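Local coordinates for Serine/threonine-protein kinase Tel1 (Chaetomium thermophilum, PDB 6SKY), which probably phosphorylates serine or threonine followed by glutamine in target proteins, using ATP, to activate checkpoint signalling after DNA damage, at residues 2033-2036 / 2037-2041. Residues are numbered along the deposited sequence; the frame is centred on the assembly and turned at random.
Sequences DSWA and VTVYK
Trp2035 and Val2039 meet one turn apart at the N-terminal start of helix 2035-2047, an alpha-solenoid helix of the FAT domain, with Ser2034 at the N-cap position. The backbone supplies the tight part of this first turn. Val2039 N gives a hydrogen bond of 3.0 Å to Trp2035 O, and Tyr2040 N repeats the i to i+4 step to Ala2036 O at 2.9 Å. The buried face carries Ala2036, Val2039 and Tyr2040, each of which touches helix 2011-2021. The Tyr2040 ring leads away from the preceding turn, its CG opposite the backbone N about the CA-CB bond (chi1 -178°), and beds against Phe2015, edge-to-face, and Trp2024; its OH hydrogen-bonds to Ile2023 O and Leu2026 N. Ser2034 CB rests against CG2 of the buried Val2037 at 3.7 Å, and Val2037 also packs on Pro2029.

Other side-chain contact within the turn is looser. The indole of Trp2035 offers its edge to Val2039, whose CG2 lies near the ring plane, 4.3 Å from CE3; the Trp2035 side chain also touches Gln2082 and Ala2086 of helix 2077-2097 and Asp2012 of helix 2011-2021. Partly exposed Thr2038 lies by Leu2090 of helix 2077-2097 and Thr2066 of helix 2052-2070. Its OG1, set beside its own backbone N (chi1 -64°), reaches back to the carbonyl four residues earlier, a weak hydrogen bond of 3.3 Å to Ser2034 O.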
ATOM      1  N   ASP A2033     -39.062   1.565  13.161  1.00 43.79           N
ATOM      2  CA  ASP A2033     -38.243   0.438  13.569  1.00 43.79           C
ATOM      3  C   ASP A2033     -36.757   0.693  13.393  1.00 43.79           C
ATOM      4  O   ASP A2033     -35.971  -0.258  13.385  1.00 43.79           O
ATOM      5  CB  ASP A2033     -38.654  -0.805  12.784  1.00 43.79           C
ATOM      6  CG  ASP A2033     -40.094  -1.190  13.025  1.00 43.79           C
ATOM      7  OD1 ASP A2033     -40.591  -0.951  14.145  1.00 43.79           O
ATOM      8  OD2 ASP A2033     -40.733  -1.731  12.097  1.00 43.79           O
ATOM      9  N   SER A2034     -36.352   1.946  13.249  1.00 30.94           N
ATOM     10  CA  SER A2034     -34.961   2.297  13.025  1.00 30.94           C
ATOM     11  C   SER A2034     -34.308   2.669  14.345  1.00 30.94           C
ATOM     12  O   SER A2034     -34.902   3.370  15.162  1.00 30.94           O
ATOM     13  CB  SER A2034     -34.862   3.455  12.038  1.00 30.94           C
ATOM     14  OG  SER A2034     -33.537   3.635  11.599  1.00 30.94           O
ATOM     15  N   TRP A2035     -33.089   2.178  14.563  1.00 23.24           N
ATOM     16  CA  TRP A2035     -32.377   2.521  15.786  1.00 23.24           C
ATOM     17  C   TRP A2035     -31.882   3.957  15.750  1.00 23.24           C
ATOM     18  O   TRP A2035     -31.804   4.620  16.794  1.00 23.24           O
ATOM     19  CB  TRP A2035     -31.213   1.559  16.000  1.00 23.24           C
ATOM     20  CG  TRP A2035     -30.100   1.776  15.059  1.00 23.24           C
ATOM     21  CD1 TRP A2035     -29.950   1.222  13.834  1.00 23.24           C
ATOM     22  CD2 TRP A2035     -28.972   2.624  15.257  1.00 23.24           C
ATOM     23  NE1 TRP A2035     -28.798   1.670  13.253  1.00 23.24           N
ATOM     24  CE2 TRP A2035     -28.180   2.535  14.110  1.00 23.24           C
ATOM     25  CE3 TRP A2035     -28.559   3.455  16.295  1.00 23.24           C
ATOM     26  CZ2 TRP A2035     -27.003   3.241  13.970  1.00 23.24           C
ATOM     27  CZ3 TRP A2035     -27.396   4.149  16.154  1.00 23.24           C
ATOM     28  CH2 TRP A2035     -26.627   4.041  15.005  1.00 23.24           C
ATOM     29  N   ALA A2036     -31.559   4.453  14.556  1.00 22.77           N
ATOM     30  CA  ALA A2036     -31.046   5.805  14.412  1.00 22.77           C
ATOM     31  C   ALA A2036     -32.092   6.828  14.802  1.00 22.77           C
ATOM     32  O   ALA A2036     -31.769   7.840  15.424  1.00 22.77           O
ATOM     33  CB  ALA A2036     -30.581   6.024  12.981  1.00 22.77           C
ATOM     34  N   VAL A2037     -33.356   6.560  14.487  1.00 24.64           N
ATOM     35  CA  VAL A2037     -34.431   7.475  14.846  1.00 24.64           C
ATOM     36  C   VAL A2037     -34.641   7.500  16.353  1.00 24.64           C
ATOM     37  O   VAL A2037     -34.860   8.559  16.942  1.00 24.64           O
ATOM     38  CB  VAL A2037     -35.714   7.091  14.099  1.00 24.64           C
ATOM     39  CG1 VAL A2037     -36.803   8.065  14.406  1.00 24.64           C
ATOM     40  CG2 VAL A2037     -35.452   7.052  12.624  1.00 24.64           C
ATOM     41  N   THR A2038     -34.565   6.339  16.999  1.00 23.92           N
ATOM     42  CA  THR A2038     -34.705   6.260  18.448  1.00 23.92           C
ATOM     43  C   THR A2038     -33.626   7.067  19.150  1.00 23.92           C
ATOM     44  O   THR A2038     -33.908   7.907  20.021  1.00 23.92           O
ATOM     45  CB  THR A2038     -34.630   4.798  18.877  1.00 23.92           C
ATOM     46  OG1 THR A2038     -35.733   4.078  18.325  1.00 23.92           O
ATOM     47  CG2 THR A2038     -34.663   4.677  20.370  1.00 23.92           C
ATOM     48  N   VAL A2039     -32.375   6.812  18.785  1.00 22.67           N
ATOM     49  CA  VAL A2039     -31.259   7.512  19.404  1.00 22.67           C
ATOM     50  C   VAL A2039     -31.332   9.006  19.104  1.00 22.67           C
ATOM     51  O   VAL A2039     -31.073   9.849  19.976  1.00 22.67           O
ATOM     52  CB  VAL A2039     -29.948   6.869  18.925  1.00 22.67           C
ATOM     53  CG1 VAL A2039     -28.829   7.827  18.989  1.00 22.67           C
ATOM     54  CG2 VAL A2039     -29.647   5.665  19.764  1.00 22.67           C
ATOM     55  N   TYR A2040     -31.728   9.358  17.880  1.00 23.14           N
ATOM     56  CA  TYR A2040     -31.854  10.755  17.506  1.00 23.14           C
ATOM     57  C   TYR A2040     -32.909  11.460  18.332  1.00 23.14           C
ATOM     58  O   TYR A2040     -32.710  12.600  18.747  1.00 23.14           O
ATOM     59  CB  TYR A2040     -32.199  10.865  16.030  1.00 23.14           C
ATOM     60  CG  TYR A2040     -32.295  12.282  15.559  1.00 23.14           C
ATOM     61  CD1 TYR A2040     -31.163  13.042  15.392  1.00 23.14           C
ATOM     62  CD2 TYR A2040     -33.515  12.863  15.285  1.00 23.14           C
ATOM     63  CE1 TYR A2040     -31.238  14.326  14.975  1.00 23.14           C
ATOM     64  CE2 TYR A2040     -33.594  14.152  14.864  1.00 23.14           C
ATOM     65  CZ  TYR A2040     -32.449  14.877  14.712  1.00 23.14           C
ATOM     66  OH  TYR A2040     -32.508  16.171  14.287  1.00 23.14           O
ATOM     67  N   LYS A2041     -34.054  10.817  18.555  1.00 25.22           N
ATOM     68  CA  LYS A2041     -35.102  11.451  19.339  1.00 25.22           C
ATOM     69  C   LYS A2041     -34.656  11.674  20.768  1.00 25.22           C
ATOM     70  O   LYS A2041     -34.959  12.713  21.358  1.00 25.22           O
ATOM     71  CB  LYS A2041     -36.375  10.621  19.301  1.00 25.22           C
ATOM     72  CG  LYS A2041     -37.018  10.588  17.947  1.00 25.22           C
ATOM     73  CD  LYS A2041     -38.506  10.437  18.055  1.00 25.22           C
ATOM     74  CE  LYS A2041     -38.886   9.076  18.559  1.00 25.22           C
ATOM     75  NZ  LYS A2041     -38.883   8.081  17.467  1.00 25.22           N
TER